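Local atomic coordinates of legionella ubiquitin-specific protease A domain-containing protein (Legionella pneumophila subsp. pneumophila, PDB entry 5DGG), a protein that is not functionally characterised but carries a Legionella ubiquitin-specific protease A domain of the CA peptidase clan and probably acts as a LupA-like effector deubiquitinase. Residues 171-174 against 175-178; 134-137 against 138-142; 153-156 against 157-160. All blocks are in the same frame, centred on the assembly; numbering follows the deposited sequence.

Contact 1 (171-174 against 175-178); sequences VLRM and TTRE
Thr175 and Thr176 turn their hydroxyls back onto the first turn of helix 171-183, and there the contact is tight. Each OG1 stands between its own backbone N and carbonyl carbon, which aims it at a carbonyl one turn earlier. Thr175 OG1 donates to Leu172 O at 2.9 Å, from well off the C=O axis (114°). Leu172 O also takes Thr176 N at 2.8 Å, almost end-on, so two donors grip it. Thr176 OG1 lies 2.9 Å from Arg173 O and also meets Asp134 of helix 132-146. Arg173, its chain bent at chi2 and chi3, lays CD 3.7 Å from Thr176 OG1 and sends its guanidinium to a salt bridge with Asp134. On this inner side Leu172 also packs against Asp134 and Ala138.

The outer side is looser and largely exposed. Arg177 crosses Arg173, with Arg177 CD 4.0 Å from Arg173 CD and the guanidinium planes 18° from parallel. Met174 and Glu178 are joined chiefly through the backbone, Glu178 N to Met174 O at 3.1 Å, while the Glu178 carboxylate pairs with Arg181. One face of helix 171-183 thus packs on helices 156-165 and 132-146 and the other is exposed; within it, Thr175 makes the intrahelical bond characteristic of serine and threonine, from hydroxyl to the carbonyl three residues back.

Contact 2 (134-137 against 138-142); sequences DFTC and AYSHK
Ser140 and His141 both lean back toward the turn before them, but they use different carbonyls and different parts of their side chains. Ser140 OG lies anti to its carbonyl carbon (chi1 -65°), which swings the hydroxyl to Thr136 O at 2.7 Å. Ser140 N reaches Thr136 O at 2.9 Å from the opposite face of the carbonyl plane, so the acceptor is clasped between hydroxyl and amide. The hydroxyl is also joined to Tyr68 on the sheet.

His141 brings a ring edge instead. His141 CD2 sits 3.0 Å from Cys137 O, close to the ring plane, while His141 N bonds to Cys137 O in the ordinary helical way at 3.0 Å. With this edge directed at the helix backbone, NE2 goes on to the carbonyl of Leu14, at the end of helix 8-14.

Tyr139 takes another course: its CG is anti to the backbone N (chi1 -168°), and the ring leaves the segment for the sheet, where it stacks with Phe86 and its hydroxyl bonds to Glu84. Only Tyr139 CB stays near the preceding turn, 3.2 Å from Phe135 O. Ala138 places its small CB 3.4 Å from Asp134 O, on the flank where Leu162 packs.

Thr136 OG1 bonds back to the carbonyl of Cys132, where helix 132-146 begins. A central helix starting at a cysteine is as in CA-clan cysteine peptidases, whose nucleophile sits at such a helix start; whether Cys132 has that role here is inferred from the family alone. All eight touching residues are buried, and the chemistry implies a helix whose buried polar groups are matched rather than excluded: hydroxyl, imidazole and phenol each have a bonded partner elsewhere in the fold.

Contact 3 (153-156 against 157-160); sequences SYNP and ILID
Asn155 meets Leu158 in an N-cap, the start of helix 156-165, where the asparagine side chain replaces the missing carbonyl of an earlier turn. With chi1 at -174° the carboxamide extends beside its own carbonyl carbon, bringing OD1 toward the amides of the first turn, and Pro156 follows as the first helical residue.

Ile157 comes next. Ile157 CB lies 3.4 Å from Asn155 OD1, so the carboxamide oxygen has an aliphatic neighbour as well as a polar one. Beyond that, the side chain faces Thr175 and Glu179 of helix 171-183.

Leu158 supplies the capping bond: Leu158 N donates to Asn155 OD1 at 3.2 Å, nearly straight at the hydrogen (163°) but arriving well above the amide plane. The leucine side chain crosses the asparagine, with Leu158 CG 3.7 Å from Asn155 CG, and thus packs against the very group that holds its amide. Asn155 ND2 is engaged by Glu179, a second-shell bond that probably fixes the rotation of the cap.

Ile159 returns to the backbone of the cap residue, Ile159 N bonding to Asn155 O at 3.2 Å as the first regular turn closes. Past the cap, Ile159 CD1 reaches back to 3.5 Å from Tyr154 CD1. This apolar touch joins the incoming loop to the helix beside His141 of helix 132-146.

Asp160 ends the segment on the exposed side, where Asp160 N donates to Pro156 O at 2.9 Å. The carboxylate lies beside that carbonyl without a hydrogen bond to it, both being acceptors, and Asp160 CG comes to 3.2 Å from Pro156 O.

Overall arrangement
Contact 2 is the core member, its centre about 7 Å from the centre of the chain, whereas the centres of contacts 3 and 1 lie about 14 and 18 Å out and are partly exposed. Each belongs to a different helix of one bundle beside the sheet. Contact 2 sits on helix 132-146, which touches both others: charge and hydroxyl bonds join it to contact 1, while close packing around His141, with Ile159 CD1 3.4 Å from His141 O, joins it to contact 3. Contacts 1 and 3 meet mainly through apolar atoms, as where Thr175 CG2 lies 3.9 Å from Ile157 CG2. Hydroxyl-to-carbonyl bonds recur in contacts 1 and 2; contact 3 instead caps a helix start.

Contact 1 (171-174 against 175-178)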
# COMPACT_ATOMS: atom_id res chain seq x y z
N VAL A 171 9.65 12.82 -12.20
CA VAL A 171 9.83 13.63 -10.98
C VAL A 171 9.50 12.86 -9.70
O VAL A 171 10.09 13.13 -8.64
CB VAL A 171 9.02 14.94 -10.97
CG1 VAL A 171 9.49 15.87 -12.07
CG2 VAL A 171 7.52 14.68 -11.02
N LEU A 172 8.57 11.89 -9.79
CA LEU A 172 8.28 11.05 -8.62
C LEU A 172 9.48 10.17 -8.28
O LEU A 172 9.91 10.07 -7.12
CB LEU A 172 7.00 10.26 -8.84
CG LEU A 172 6.44 9.58 -7.58
CD1 LEU A 172 5.94 10.57 -6.48
CD2 LEU A 172 5.32 8.63 -7.99
N ARG A 173 10.08 9.55 -9.28
CA ARG A 173 11.33 8.81 -9.08
C ARG A 173 12.46 9.70 -8.52
O ARG A 173 13.22 9.27 -7.63
CB ARG A 173 11.76 8.12 -10.37
CG ARG A 173 13.12 7.42 -10.34
CD ARG A 173 13.29 6.41 -9.20
NE ARG A 173 12.34 5.28 -9.19
CZ ARG A 173 12.54 4.10 -9.76
NH1 ARG A 173 13.66 3.87 -10.45
NH2 ARG A 173 11.61 3.14 -9.69
N MET A 174 12.53 10.95 -8.96
CA MET A 174 13.50 11.85 -8.36
C MET A 174 13.20 12.13 -6.89
O MET A 174 14.13 12.14 -6.08
CB MET A 174 13.62 13.16 -9.11
CG MET A 174 15.04 13.69 -9.06
SD MET A 174 15.15 15.45 -8.77
CE MET A 174 16.71 15.78 -9.61
N THR A 175 11.94 12.33 -6.51
CA THR A 175 11.66 12.55 -5.10
C THR A 175 11.88 11.27 -4.28
O THR A 175 12.31 11.34 -3.14
CB THR A 175 10.27 13.17 -4.83
OG1 THR A 175 9.24 12.35 -5.38
CG2 THR A 175 10.15 14.55 -5.45
N THR A 176 11.62 10.10 -4.86
CA THR A 176 11.83 8.87 -4.11
C THR A 176 13.35 8.66 -3.88
O THR A 176 13.76 8.24 -2.78
CB THR A 176 11.12 7.65 -4.74
OG1 THR A 176 11.59 7.43 -6.05
CG2 THR A 176 9.62 7.86 -4.79
N ARG A 177 14.19 8.99 -4.85
CA ARG A 177 15.66 8.90 -4.66
C ARG A 177 16.13 9.83 -3.57
O ARG A 177 16.74 9.40 -2.58
CB ARG A 177 16.39 9.23 -5.96
CG ARG A 177 16.24 8.13 -6.98
CD ARG A 177 16.51 8.58 -8.41
NE ARG A 177 17.89 8.33 -8.86
CZ ARG A 177 18.39 7.12 -9.13
NH1 ARG A 177 17.66 6.02 -8.98
NH2 ARG A 177 19.65 7.00 -9.53
N GLU A 178 15.82 11.10 -3.74
CA GLU A 178 16.18 12.12 -2.76
C GLU A 178 15.69 11.81 -1.37
O GLU A 178 16.43 11.96 -0.42
CB GLU A 178 15.65 13.50 -3.16
CG GLU A 178 16.61 14.32 -3.99
CD GLU A 178 18.02 14.32 -3.41
OE1 GLU A 178 18.93 13.86 -4.12
OE2 GLU A 178 18.22 14.75 -2.25

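Contact 2 (134-137 against 138-142)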
# COMPACT_ATOMS: atom_id res chain seq x y z
N ASP A 134 7.13 3.42 -6.78
CA ASP A 134 7.09 4.83 -6.47
C ASP A 134 5.66 5.30 -6.25
O ASP A 134 5.36 6.01 -5.26
CB ASP A 134 7.72 5.63 -7.64
CG ASP A 134 9.12 5.12 -8.01
OD1 ASP A 134 9.27 4.00 -8.59
OD2 ASP A 134 10.08 5.88 -7.74
N PHE A 135 4.80 4.98 -7.19
CA PHE A 135 3.37 5.28 -7.03
C PHE A 135 2.80 4.67 -5.77
O PHE A 135 2.06 5.34 -5.05
CB PHE A 135 2.55 4.80 -8.25
CG PHE A 135 2.58 5.75 -9.44
CD1 PHE A 135 1.61 6.72 -9.57
CD2 PHE A 135 3.54 5.65 -10.44
CE1 PHE A 135 1.63 7.60 -10.64
CE2 PHE A 135 3.57 6.52 -11.52
CZ PHE A 135 2.61 7.50 -11.62
N THR A 136 3.10 3.40 -5.50
CA THR A 136 2.50 2.73 -4.36
C THR A 136 3.01 3.35 -3.03
O THR A 136 2.22 3.55 -2.08
CB THR A 136 2.74 1.19 -4.47
OG1 THR A 136 1.97 0.69 -5.58
CG2 THR A 136 2.31 0.52 -3.21
N CYS A 137 4.29 3.70 -2.97
CA CYS A 137 4.87 4.32 -1.79
C CYS A 137 4.27 5.68 -1.54
O CYS A 137 3.81 6.01 -0.40
CB CYS A 137 6.38 4.46 -1.91
SG CYS A 137 7.27 2.95 -1.54
N ALA A 138 4.17 6.46 -2.61
CA ALA A 138 3.63 7.80 -2.48
C ALA A 138 2.14 7.77 -2.16
O ALA A 138 1.64 8.55 -1.34
CB ALA A 138 3.87 8.61 -3.73
N TYR A 139 1.41 6.88 -2.81
CA TYR A 139 -0.02 6.73 -2.51
C TYR A 139 -0.28 6.30 -1.04
O TYR A 139 -1.26 6.77 -0.40
CB TYR A 139 -0.71 5.83 -3.55
CG TYR A 139 -2.24 5.84 -3.50
CD1 TYR A 139 -2.96 6.81 -4.14
CD2 TYR A 139 -2.95 4.86 -2.79
CE1 TYR A 139 -4.33 6.87 -4.08
CE2 TYR A 139 -4.34 4.87 -2.74
CZ TYR A 139 -5.03 5.89 -3.39
OH TYR A 139 -6.39 5.96 -3.39
N SER A 140 0.61 5.43 -0.53
CA SER A 140 0.55 5.00 0.82
C SER A 140 0.75 6.17 1.82
O SER A 140 0.12 6.26 2.89
CB SER A 140 1.56 3.87 1.06
OG SER A 140 1.24 2.71 0.29
N HIS A 141 1.68 7.05 1.51
CA HIS A 141 1.82 8.29 2.26
C HIS A 141 0.54 9.15 2.18
O HIS A 141 0.07 9.67 3.18
CB HIS A 141 3.04 9.05 1.76
CG HIS A 141 4.34 8.49 2.26
ND1 HIS A 141 4.85 8.81 3.49
CD2 HIS A 141 5.18 7.59 1.73
CE1 HIS A 141 5.97 8.15 3.69
NE2 HIS A 141 6.20 7.40 2.64
N LYS A 142 -0.04 9.28 0.99
CA LYS A 142 -1.28 10.00 0.85
C LYS A 142 -2.36 9.40 1.75
O LYS A 142 -3.11 10.15 2.42
CB LYS A 142 -1.74 9.96 -0.59
CG LYS A 142 -3.11 10.60 -0.79
CD LYS A 142 -3.63 10.45 -2.21
CE LYS A 142 -4.73 11.49 -2.42
NZ LYS A 142 -5.37 11.35 -3.75

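Contact 3 (153-156 against 157-160)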
# COMPACT_ATOMS: atom_id res chain seq x y z
N SER A 153 4.48 11.87 10.29
CA SER A 153 4.41 10.42 10.03
C SER A 153 4.22 10.09 8.56
O SER A 153 4.12 8.91 8.18
CB SER A 153 3.22 9.81 10.78
OG SER A 153 3.33 10.08 12.16
N TYR A 154 4.09 11.12 7.74
CA TYR A 154 3.99 10.95 6.30
C TYR A 154 4.84 12.02 5.62
O TYR A 154 5.23 13.00 6.27
CB TYR A 154 2.55 11.07 5.83
CG TYR A 154 1.84 12.37 6.18
CD1 TYR A 154 2.01 13.51 5.39
CD2 TYR A 154 0.98 12.45 7.27
CE1 TYR A 154 1.36 14.68 5.69
CE2 TYR A 154 0.31 13.63 7.58
CZ TYR A 154 0.51 14.75 6.79
OH TYR A 154 -0.13 15.95 7.04
N ASN A 155 5.06 11.84 4.32
CA ASN A 155 6.08 12.55 3.58
C ASN A 155 5.36 13.45 2.59
O ASN A 155 4.98 13.00 1.52
CB ASN A 155 6.99 11.58 2.84
CG ASN A 155 8.16 12.27 2.17
OD1 ASN A 155 8.01 13.30 1.51
ND2 ASN A 155 9.33 11.69 2.32
N PRO A 156 5.19 14.73 2.94
CA PRO A 156 4.37 15.60 2.10
C PRO A 156 4.94 15.78 0.70
O PRO A 156 4.19 15.98 -0.25
CB PRO A 156 4.38 16.94 2.85
CG PRO A 156 4.88 16.65 4.21
CD PRO A 156 5.71 15.41 4.13
N ILE A 157 6.25 15.66 0.56
CA ILE A 157 6.86 15.83 -0.75
C ILE A 157 6.38 14.76 -1.71
O ILE A 157 6.03 15.03 -2.86
CB ILE A 157 8.38 15.83 -0.69
CG1 ILE A 157 8.88 16.95 0.25
CG2 ILE A 157 8.93 16.05 -2.09
CD1 ILE A 157 10.36 16.85 0.60
N LEU A 158 6.38 13.51 -1.23
CA LEU A 158 5.85 12.43 -2.05
C LEU A 158 4.37 12.57 -2.35
O LEU A 158 3.94 12.29 -3.47
CB LEU A 158 6.12 11.06 -1.41
CG LEU A 158 7.56 10.71 -1.10
CD1 LEU A 158 7.59 9.34 -0.47
CD2 LEU A 158 8.45 10.73 -2.32
N ILE A 159 3.57 12.97 -1.36
CA ILE A 159 2.16 13.15 -1.59
C ILE A 159 1.87 14.22 -2.63
O ILE A 159 1.03 14.03 -3.50
CB ILE A 159 1.44 13.55 -0.30
CG1 ILE A 159 1.45 12.38 0.68
CG2 ILE A 159 0.02 13.99 -0.59
CD1 ILE A 159 1.07 12.77 2.09
N ASP A 160 2.53 15.37 -2.49
CA ASP A 160 2.27 16.51 -3.39
C ASP A 160 2.84 16.26 -4.77
O ASP A 160 2.26 16.69 -5.75
CB ASP A 160 2.82 17.85 -2.84
CG ASP A 160 2.26 18.22 -1.44
OD1 ASP A 160 1.23 17.64 -1.00
OD2 ASP A 160 2.89 19.06 -0.78